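Local coordinates for protein putative silent information regulator 2 (PDB 5OL0) that probably removes acetyl groups from lysine side chains of proteins at the expense of NAD, as a zinc-containing class I sirtuin thought to regulate gene expression, at residues Y89-A92 / R93-L97; T105-H108 / H109-L113; D129-E132 / K133-G136; Q222-P225 / F226-L229. All coordinates share one frame; numbering follows the deposited sequence.

Contact 1: residues Y89-A92 / R93-L97; sequences YSIA and RELNL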
loop_
_atom_site.group_PDB
_atom_site.type_symbol
_atom_site.label_atom_id
_atom_site.label_comp_id
_atom_site.label_asym_id
_atom_site.label_seq_id
_atom_site.Cartn_x
_atom_site.Cartn_y
_atom_site.Cartn_z
ATOM N N TYR A 89 20.705 -2.611 3.467
ATOM C CA TYR A 89 20.760 -4.024 3.813
ATOM C C TYR A 89 20.574 -4.245 5.294
ATOM O O TYR A 89 20.011 -5.257 5.700
ATOM C CB TYR A 89 22.057 -4.669 3.340
ATOM C CG TYR A 89 21.872 -5.279 1.992
ATOM C CD1 TYR A 89 21.665 -4.481 0.865
ATOM C CD2 TYR A 89 21.836 -6.644 1.839
ATOM C CE1 TYR A 89 21.465 -5.043 -0.384
ATOM C CE2 TYR A 89 21.647 -7.213 0.599
ATOM C CZ TYR A 89 21.465 -6.419 -0.512
ATOM O OH TYR A 89 21.247 -7.028 -1.722
ATOM N N SER A 90 21.071 -3.302 6.099
ATOM C CA SER A 90 20.883 -3.339 7.528
ATOM C C SER A 90 19.431 -3.150 7.907
ATOM O O SER A 90 18.925 -3.828 8.794
ATOM C CB SER A 90 21.778 -2.315 8.190
ATOM O OG SER A 90 21.592 -2.338 9.570
ATOM N N ILE A 91 18.732 -2.259 7.221
ATOM C CA ILE A 91 17.293 -2.126 7.423
ATOM C C ILE A 91 16.525 -3.348 6.910
ATOM O O ILE A 91 15.592 -3.807 7.596
ATOM C CB ILE A 91 16.783 -0.816 6.805
ATOM C CG1 ILE A 91 17.127 0.326 7.755
ATOM C CG2 ILE A 91 15.293 -0.809 6.504
ATOM C CD1 ILE A 91 18.467 0.945 7.453
ATOM N N ALA A 92 16.951 -3.927 5.781
ATOM C CA ALA A 92 16.232 -5.054 5.219
ATOM C C ALA A 92 16.239 -6.255 6.172
ATOM O O ALA A 92 15.267 -6.972 6.290
ATOM C CB ALA A 92 16.815 -5.424 3.883
ATOM N N ARG A 93 17.363 -6.474 6.834
ATOM C CA ARG A 93 17.517 -7.535 7.800
ATOM C C ARG A 93 16.544 -7.447 8.989
ATOM O O ARG A 93 16.194 -8.475 9.576
ATOM C CB ARG A 93 18.927 -7.460 8.424
ATOM C CG ARG A 93 19.966 -8.310 7.792
ATOM C CD ARG A 93 21.212 -8.402 8.682
ATOM N NE ARG A 93 22.003 -7.170 8.673
ATOM C CZ ARG A 93 22.736 -6.717 7.632
ATOM N NH1 ARG A 93 22.788 -7.360 6.457
ATOM N NH2 ARG A 93 23.408 -5.572 7.744
ATOM N N GLU A 94 16.186 -6.228 9.381
ATOM C CA GLU A 94 15.293 -5.984 10.508
ATOM C C GLU A 94 13.795 -5.925 10.218
ATOM O O GLU A 94 13.002 -6.216 11.088
ATOM C CB GLU A 94 15.765 -4.723 11.252
ATOM C CG GLU A 94 17.185 -4.913 11.772
ATOM C CD GLU A 94 17.575 -3.870 12.784
ATOM O OE1 GLU A 94 17.591 -2.664 12.426
ATOM O OE2 GLU A 94 17.866 -4.267 13.939
ATOM N N LEU A 95 13.404 -5.587 9.000
ATOM C CA LEU A 95 11.991 -5.421 8.686
ATOM C C LEU A 95 11.244 -6.712 8.509
ATOM O O LEU A 95 10.044 -6.703 8.667
ATOM C CB LEU A 95 11.823 -4.584 7.453
ATOM C CG LEU A 95 12.084 -3.090 7.662
ATOM C CD1 LEU A 95 12.406 -2.489 6.312
ATOM C CD2 LEU A 95 10.895 -2.379 8.273
ATOM N N ASN A 96 11.943 -7.793 8.126
ATOM C CA ASN A 96 11.342 -9.132 8.011
ATOM C C ASN A 96 10.231 -9.208 6.969
ATOM O O ASN A 96 9.235 -9.849 7.183
ATOM C CB ASN A 96 10.838 -9.608 9.407
ATOM C CG ASN A 96 11.870 -10.423 10.119
ATOM O OD1 ASN A 96 12.555 -11.234 9.496
ATOM N ND2 ASN A 96 12.004 -10.205 11.428
ATOM N N LEU A 97 10.407 -8.499 5.855
ATOM C CA LEU A 97 9.359 -8.377 4.851
ATOM C C LEU A 97 9.348 -9.512 3.839
ATOM O O LEU A 97 8.569 -9.469 2.901
ATOM C CB LEU A 97 9.494 -7.032 4.109
ATOM C CG LEU A 97 9.198 -5.870 5.066
ATOM C CD1 LEU A 97 9.474 -4.526 4.407
ATOM C CD2 LEU A 97 7.795 -5.911 5.569
HETATM O O HOH W 1 12.911 -7.300 4.887
#

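Contact 2: residues T105-H108 / H109-L113; sequences TAVH and HFIRL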
loop_
_atom_site.group_PDB
_atom_site.type_symbol
_atom_site.label_atom_id
_atom_site.label_comp_id
_atom_site.label_asym_id
_atom_site.label_seq_id
_atom_site.Cartn_x
_atom_site.Cartn_y
_atom_site.Cartn_z
ATOM N N THR A 105 -4.008 -8.865 7.355
ATOM C CA THR A 105 -4.922 -8.249 8.301
ATOM C C THR A 105 -6.379 -8.333 7.795
ATOM O O THR A 105 -6.648 -8.786 6.678
ATOM C CB THR A 105 -4.578 -6.778 8.593
ATOM O OG1 THR A 105 -4.975 -5.940 7.495
ATOM C CG2 THR A 105 -3.089 -6.567 8.958
ATOM N N ALA A 106 -7.300 -7.889 8.637
ATOM C CA ALA A 106 -8.697 -7.742 8.272
ATOM C C ALA A 106 -8.876 -6.867 7.013
ATOM O O ALA A 106 -9.623 -7.224 6.112
ATOM C CB ALA A 106 -9.470 -7.171 9.454
ATOM N N VAL A 107 -8.131 -5.773 6.894
ATOM C CA VAL A 107 -8.202 -4.964 5.663
ATOM C C VAL A 107 -7.859 -5.833 4.428
ATOM O O VAL A 107 -8.542 -5.783 3.406
ATOM C CB VAL A 107 -7.217 -3.770 5.759
ATOM C CG1 VAL A 107 -6.967 -3.142 4.400
ATOM C CG2 VAL A 107 -7.722 -2.706 6.740
ATOM N N HIS A 108 -6.755 -6.559 4.510
ATOM C CA HIS A 108 -6.296 -7.368 3.392
ATOM C C HIS A 108 -7.310 -8.467 2.932
ATOM O O HIS A 108 -7.577 -8.712 1.692
ATOM C CB HIS A 108 -4.912 -7.967 3.702
ATOM C CG HIS A 108 -3.842 -6.954 4.007
ATOM N ND1 HIS A 108 -3.165 -6.267 3.021
ATOM C CD2 HIS A 108 -3.316 -6.525 5.177
ATOM C CE1 HIS A 108 -2.285 -5.456 3.579
ATOM N NE2 HIS A 108 -2.346 -5.600 4.880
ATOM N N HIS A 109 -7.843 -9.166 3.920
ATOM C CA HIS A 109 -8.888 -10.149 3.684
ATOM C C HIS A 109 -10.140 -9.465 3.116
ATOM O O HIS A 109 -10.784 -10.020 2.262
ATOM C CB HIS A 109 -9.235 -10.889 4.985
ATOM C CG HIS A 109 -8.160 -11.825 5.434
ATOM N ND1 HIS A 109 -7.673 -12.816 4.619
ATOM C CD2 HIS A 109 -7.473 -11.911 6.594
ATOM C CE1 HIS A 109 -6.740 -13.481 5.266
ATOM N NE2 HIS A 109 -6.625 -12.977 6.476
ATOM N N PHE A 110 -10.486 -8.290 3.622
ATOM C CA PHE A 110 -11.632 -7.565 3.086
ATOM C C PHE A 110 -11.506 -7.312 1.584
ATOM O O PHE A 110 -12.454 -7.430 0.850
ATOM C CB PHE A 110 -11.860 -6.253 3.855
ATOM C CG PHE A 110 -13.040 -5.462 3.374
ATOM C CD1 PHE A 110 -14.328 -5.921 3.593
ATOM C CD2 PHE A 110 -12.880 -4.234 2.736
ATOM C CE1 PHE A 110 -15.436 -5.222 3.154
ATOM C CE2 PHE A 110 -13.993 -3.490 2.329
ATOM C CZ PHE A 110 -15.281 -3.998 2.512
ATOM N N ILE A 111 -10.330 -6.888 1.155
ATOM C CA ILE A 111 -10.150 -6.616 -0.224
ATOM C C ILE A 111 -10.344 -7.905 -1.061
ATOM O O ILE A 111 -10.859 -7.883 -2.179
ATOM C CB ILE A 111 -8.717 -5.963 -0.445
ATOM C CG1 ILE A 111 -8.612 -4.622 0.262
ATOM C CG2 ILE A 111 -8.468 -5.808 -1.918
ATOM C CD1 ILE A 111 -7.205 -4.040 0.302
ATOM N N ARG A 112 -9.803 -9.007 -0.565
ATOM C CA ARG A 112 -10.066 -10.258 -1.164
ATOM C C ARG A 112 -11.574 -10.506 -1.267
ATOM O O ARG A 112 -12.056 -10.986 -2.319
ATOM C CB ARG A 112 -9.391 -11.354 -0.378
ATOM C CG ARG A 112 -9.830 -12.785 -0.679
ATOM C CD ARG A 112 -9.515 -13.141 -2.088
ATOM N NE ARG A 112 -9.924 -14.504 -2.445
ATOM C CZ ARG A 112 -9.337 -15.659 -2.032
ATOM N NH1 ARG A 112 -9.791 -16.821 -2.493
ATOM N NH2 ARG A 112 -8.325 -15.694 -1.161
ATOM N N LEU A 113 -12.313 -10.256 -0.202
ATOM C CA LEU A 113 -13.779 -10.393 -0.307
ATOM C C LEU A 113 -14.378 -9.499 -1.374
ATOM O O LEU A 113 -15.263 -9.958 -2.086
ATOM C CB LEU A 113 -14.464 -10.106 0.995
ATOM C CG LEU A 113 -14.080 -11.043 2.136
ATOM C CD1 LEU A 113 -14.942 -10.641 3.335
ATOM C CD2 LEU A 113 -14.197 -12.529 1.810
#

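Contact 3: residues D129-E132 / K133-G136; sequences DGLE and KAAG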
loop_
_atom_site.group_PDB
_atom_site.type_symbol
_atom_site.label_atom_id
_atom_site.label_comp_id
_atom_site.label_asym_id
_atom_site.label_seq_id
_atom_site.Cartn_x
_atom_site.Cartn_y
_atom_site.Cartn_z
ATOM N N ASP A 129 4.997 -5.151 1.587
ATOM C CA ASP A 129 4.928 -6.320 2.458
ATOM C C ASP A 129 4.306 -7.540 1.800
ATOM O O ASP A 129 4.195 -8.553 2.436
ATOM C CB ASP A 129 4.239 -5.952 3.781
ATOM C CG ASP A 129 2.818 -5.338 3.606
ATOM O OD1 ASP A 129 2.119 -5.689 2.617
ATOM O OD2 ASP A 129 2.406 -4.498 4.485
ATOM N N GLY A 130 3.799 -7.428 0.569
ATOM C CA GLY A 130 3.116 -8.542 -0.084
ATOM C C GLY A 130 1.842 -9.105 0.574
ATOM O O GLY A 130 1.332 -10.172 0.180
ATOM N N LEU A 131 1.253 -8.403 1.523
ATOM C CA LEU A 131 0.076 -8.956 2.169
ATOM C C LEU A 131 -1.208 -8.996 1.381
ATOM O O LEU A 131 -2.067 -9.783 1.691
ATOM C CB LEU A 131 -0.164 -8.293 3.516
ATOM C CG LEU A 131 0.998 -8.461 4.453
ATOM C CD1 LEU A 131 0.821 -7.669 5.753
ATOM C CD2 LEU A 131 1.284 -9.928 4.761
ATOM N N GLU A 132 -1.377 -8.136 0.409
ATOM C CA GLU A 132 -2.529 -8.221 -0.467
ATOM C C GLU A 132 -2.486 -9.581 -1.229
ATOM O O GLU A 132 -3.488 -10.305 -1.309
ATOM C CB GLU A 132 -2.563 -7.070 -1.457
ATOM C CG GLU A 132 -2.655 -5.664 -0.829
ATOM C CD GLU A 132 -1.291 -5.095 -0.398
ATOM O OE1 GLU A 132 -0.193 -5.747 -0.604
ATOM O OE2 GLU A 132 -1.317 -4.027 0.210
ATOM N N LYS A 133 -1.310 -9.887 -1.785
ATOM C CA LYS A 133 -1.017 -11.158 -2.461
ATOM C C LYS A 133 -1.192 -12.325 -1.485
ATOM O O LYS A 133 -1.796 -13.349 -1.817
ATOM C CB LYS A 133 0.418 -11.146 -3.012
ATOM C CG LYS A 133 0.782 -12.364 -3.851
ATOM C CD LYS A 133 2.080 -12.111 -4.617
ATOM C CE LYS A 133 2.358 -13.237 -5.604
ATOM N NZ LYS A 133 3.463 -14.149 -5.189
ATOM N N ALA A 134 -0.775 -12.149 -0.247
ATOM C CA ALA A 134 -0.933 -13.224 0.754
ATOM C C ALA A 134 -2.389 -13.490 1.060
ATOM O O ALA A 134 -2.759 -14.609 1.346
ATOM C CB ALA A 134 -0.175 -12.865 2.042
ATOM N N ALA A 135 -3.238 -12.465 0.963
ATOM C CA ALA A 135 -4.674 -12.621 1.161
ATOM C C ALA A 135 -5.413 -13.196 -0.073
ATOM O O ALA A 135 -6.610 -13.337 0.003
ATOM C CB ALA A 135 -5.311 -11.278 1.570
ATOM N N GLY A 136 -4.737 -13.403 -1.197
ATOM C CA GLY A 136 -5.314 -13.991 -2.440
ATOM C C GLY A 136 -5.875 -12.977 -3.406
ATOM O O GLY A 136 -6.707 -13.283 -4.272
HETATM O O HOH W 2 0.707 -7.792 -2.061
#

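Contact 4: residues Q222-P225 / F226-L229; sequences QVHP and FALL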
loop_
_atom_site.group_PDB
_atom_site.type_symbol
_atom_site.label_atom_id
_atom_site.label_comp_id
_atom_site.label_asym_id
_atom_site.label_seq_id
_atom_site.Cartn_x
_atom_site.Cartn_y
_atom_site.Cartn_z
ATOM N N GLN A 222 1.914 11.428 0.303
ATOM C CA GLN A 222 3.125 12.220 0.139
ATOM C C GLN A 222 4.180 11.529 -0.706
ATOM O O GLN A 222 5.270 12.078 -0.860
ATOM C CB GLN A 222 3.682 12.623 1.520
ATOM C CG GLN A 222 2.617 13.392 2.315
ATOM C CD GLN A 222 3.153 14.148 3.493
ATOM O OE1 GLN A 222 3.700 13.548 4.403
ATOM N NE2 GLN A 222 2.998 15.483 3.483
ATOM N N VAL A 223 3.868 10.348 -1.259
ATOM C CA VAL A 223 4.761 9.660 -2.205
ATOM C C VAL A 223 4.164 9.588 -3.611
ATOM O O VAL A 223 3.046 9.094 -3.792
ATOM C CB VAL A 223 5.109 8.246 -1.683
ATOM C CG1 VAL A 223 5.985 7.531 -2.687
ATOM C CG2 VAL A 223 5.820 8.360 -0.345
ATOM N N HIS A 224 4.918 10.050 -4.611
ATOM C CA HIS A 224 4.431 10.302 -5.932
ATOM C C HIS A 224 5.161 9.425 -6.885
ATOM O O HIS A 224 6.275 9.054 -6.583
ATOM C CB HIS A 224 4.656 11.793 -6.264
ATOM C CG HIS A 224 4.134 12.696 -5.218
ATOM N ND1 HIS A 224 2.784 12.821 -4.971
ATOM C CD2 HIS A 224 4.767 13.476 -4.306
ATOM C CE1 HIS A 224 2.616 13.618 -3.933
ATOM N NE2 HIS A 224 3.800 14.041 -3.524
ATOM N N PRO A 225 4.548 9.025 -8.013
ATOM C CA PRO A 225 3.220 9.418 -8.452
ATOM C C PRO A 225 1.969 8.659 -7.861
ATOM O O PRO A 225 0.842 8.955 -8.244
ATOM C CB PRO A 225 3.308 9.195 -9.963
ATOM C CG PRO A 225 4.235 8.045 -10.130
ATOM C CD PRO A 225 5.231 8.166 -8.999
ATOM N N PHE A 226 2.180 7.733 -6.952
ATOM C CA PHE A 226 1.127 6.978 -6.283
ATOM C C PHE A 226 0.008 7.865 -5.778
ATOM O O PHE A 226 -1.159 7.575 -6.006
ATOM C CB PHE A 226 1.676 6.162 -5.086
ATOM C CG PHE A 226 0.657 5.192 -4.503
ATOM C CD1 PHE A 226 0.532 3.888 -5.041
ATOM C CD2 PHE A 226 -0.253 5.594 -3.535
ATOM C CE1 PHE A 226 -0.421 2.992 -4.532
ATOM C CE2 PHE A 226 -1.207 4.702 -3.025
ATOM C CZ PHE A 226 -1.288 3.399 -3.513
ATOM N N ALA A 227 0.353 8.974 -5.150
ATOM C CA ALA A 227 -0.656 9.879 -4.594
ATOM C C ALA A 227 -1.566 10.518 -5.646
ATOM O O ALA A 227 -2.583 11.096 -5.316
ATOM C CB ALA A 227 0.008 10.926 -3.750
ATOM N N LEU A 228 -1.258 10.355 -6.925
ATOM C CA LEU A 228 -2.161 10.902 -7.957
ATOM C C LEU A 228 -3.406 10.089 -8.144
ATOM O O LEU A 228 -4.398 10.598 -8.662
ATOM C CB LEU A 228 -1.506 11.002 -9.294
ATOM C CG LEU A 228 -0.493 12.111 -9.482
ATOM C CD1 LEU A 228 0.222 11.856 -10.801
ATOM C CD2 LEU A 228 -1.253 13.437 -9.530
ATOM N N LEU A 229 -3.360 8.830 -7.730
ATOM C CA LEU A 229 -4.469 7.934 -8.027
ATOM C C LEU A 229 -5.848 8.499 -7.688
ATOM O O LEU A 229 -6.716 8.552 -8.539
ATOM C CB LEU A 229 -4.246 6.558 -7.375
ATOM C CG LEU A 229 -3.278 5.688 -8.148
ATOM C CD1 LEU A 229 -2.775 4.576 -7.252
ATOM C CD2 LEU A 229 -3.926 5.078 -9.408
#

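Contact 1: residues Y89-A92 / R93-L97
Tyr89 meets Arg93 one helical turn on: its carbonyl O accepts from Arg93 N at 3.1 Å, and the same O lies over the centre of one face of the Arg93 guanidinium, 3.5 Å above the plane. The arginine chain is bent at chi3 (-74°), which folds the group back along the helix, and NH1 goes on to the carbonyl of Ala170. The phenol of Tyr89 leads the other way, its OH bonded to Val185 O and Asn166 OD1. Ser90 CA lies over the same face of the guanidinium, 3.4 Å from Arg93 NH2. The serine OG shares Asn63 with Glu94 OE1, so two residues four apart on helix 85-95 hold the same amide of helix 59-67, in the part of the sirtuin fold that also carries the zinc site. Ile91 O takes Leu95 N at 3.2 Å and, weakly, Glu94 N. The side chains of Ile91 and Leu95 run alongside each other, with CG2 of Ile91 pressed to 3.3 Å from CD1 of Leu95, and both pack on Ile60. Ala92 O ends the series through a water, which donates to it at 2.8 Å and accepts from Leu97 N, just past Asn96, where phi turns positive.

Contact 2: residues T105-H108 / H109-L113
His109 folds back over the start of its own helix, bringing CD2 to 3.2 Å from the carbonyl O of Thr105. That same oxygen accepts from His109 N at 3.0 Å in an almost straight bond (173°), so backbone and imidazole of one residue crowd a single carbonyl. The torsion responsible sets CG opposite the carbonyl carbon and beside the backbone N (chi1 -71°), turning the ring toward the preceding turn. Packing is close around the next two carbonyls as well: Ala106 O receives Phe110 N at 2.8 Å and has Phe110 CB 3.3 Å away, while Val107 O receives Ile111 N and lies 3.4 Å from Ile111 CG1. His108 belongs to this packed side too, its buried ring resting on Leu131 and Glu132 of helix 131-134 with NE2 bonded to Ser45 OG. Among the side chains themselves the fit is looser, Val107 CG1 and Ile111 CD1 coming only to 4.2 Å. Phe110 instead sends its ring off to Val290 and Leu293 of helix 286-296, and His109 reaches Leu303 of helix 300-308. The partly exposed side belongs to Arg112. Its N is held by His108 O, but beyond CB the chain bends at chi2 and leaves the first turn for a salt bridge with Asp116 and a hydrogen bond to Ala135 O. At the head of the helix Thr105 OG1 accepts weakly from Val107 N (3.2 Å) and also bonds Ala44 O. This is a threonine N-cap, here opening helix 106-116 of the Rossmann-like domain, close to the probable NAD-binding residues Asp129 and Cys286.

Contact 3: residues D129-E132 / K133-G136
Ala135 N reaches back to two carbonyls, Leu131 O at 3.0 Å and, in a weaker and more bent bond, Glu132 O at 3.1 Å. The first oxygen is approached from above its carbonyl plane, 37° out of it, as the last turn of the short helix 131-134 tightens. One step earlier Ala134 N meets Gly130 O at 2.9 Å, this time in the carbonyl plane. Side chains add little between the two halves: Leu131 CD2 comes within 4.3 Å of Ala134 CB, and Ala135 CB settles 3.5 Å from Glu132 O. Glu132 does more. Its chain kinks at chi2 (84°), curling the carboxylate back so that OE1 takes a water at 2.7 Å, and that water in turn accepts from Lys133 N. Carboxylate and helix backbone are thus bridged within the first turn, while OE2 bonds Thr125 OG1 on the neighbouring strand. Lys133 stretches away with CG anti to its N and only CB near Gly130 O. Ahead of the helix Asp129 OD1 accepts from Leu131 N in a nearly straight bond of 170°, met from above the carboxylate plane; OD2 is bonded to Ser45 OG, so both carboxylate oxygens are engaged and the group is fixed in rotation. The stretch therefore opens with an Asx turn at Asp129, which is probably part of the NAD site, and closes with a Schellman motif at Gly136, bracketing the helix of the beta-alpha-beta crossover between strands 120-125 and 142-144.

Contact 4: residues Q222-P225 / F226-L229
His224 turns its ring toward Ala227, whose CB meets it obliquely, 3.6 Å from His224 ND1. Chi1 of -51° sets the imidazole beside its own backbone N, and this folds the ring back along the chain until the carbonyl carbon of Gln222 lies 3.7 Å above one face, out toward the rim. The ring also meets an aromatic side chain of the bound acetylated peptide, the two planes at about 60°, and the backbone of His224 hydrogen-bonds the peptide. Pro225 follows through a cis peptide bond, which bends the chain sharply. Across that bend Ala227 N returns to Val223 O at 3.0 Å, and just after it Leu228 N bonds Pro225 O at 2.8 Å, the latter from well above the carbonyl plane. The segment lies between strands 213-217 and 239-242 of the Rossmann-like sheet, on the substrate-facing side of the sirtuin catalytic cleft: Val223 packs on the modified side chain of the peptide and on His146, the probable proton acceptor. Phe226 has CG anti to the backbone N (chi1 -171°), which carries the ring away from the turn onto Gln126, Ala145 and Cys124, while CB stays 3.5 Å from Val223 O. Leu229 CD1 covers one face of that ring, 3.9 Å above it and again offset. Leu228 takes the other course: its CB sits 3.3 Å from Pro225 O, and with CG beside the backbone N, CD1 leans along the proline, 4.2 Å from Pro225 CB, before the side chain meets Leu204 of helix 198-207.

In the fold
The four contacts follow in series along one chain. Contact 1 lies on helix 85-95, on the zinc-bearing side of the molecule, and its centre is 25 Å from those of contacts 2 and 4. Contacts 2 and 3 are close neighbours, centres 9 Å apart, where helix 106-116 packs against helix 131-134. Contact 3 also touches contact 1, where Leu97 packs on Asp129. Contact 4, between strands 213-217 and 239-242, lies on the opposite side of the chain's centre from contacts 2 and 3. Contacts 3 and 4 thus approach the probable active-site region from different sides, their centres about 21 Å apart and their nearest atoms about 8 Å.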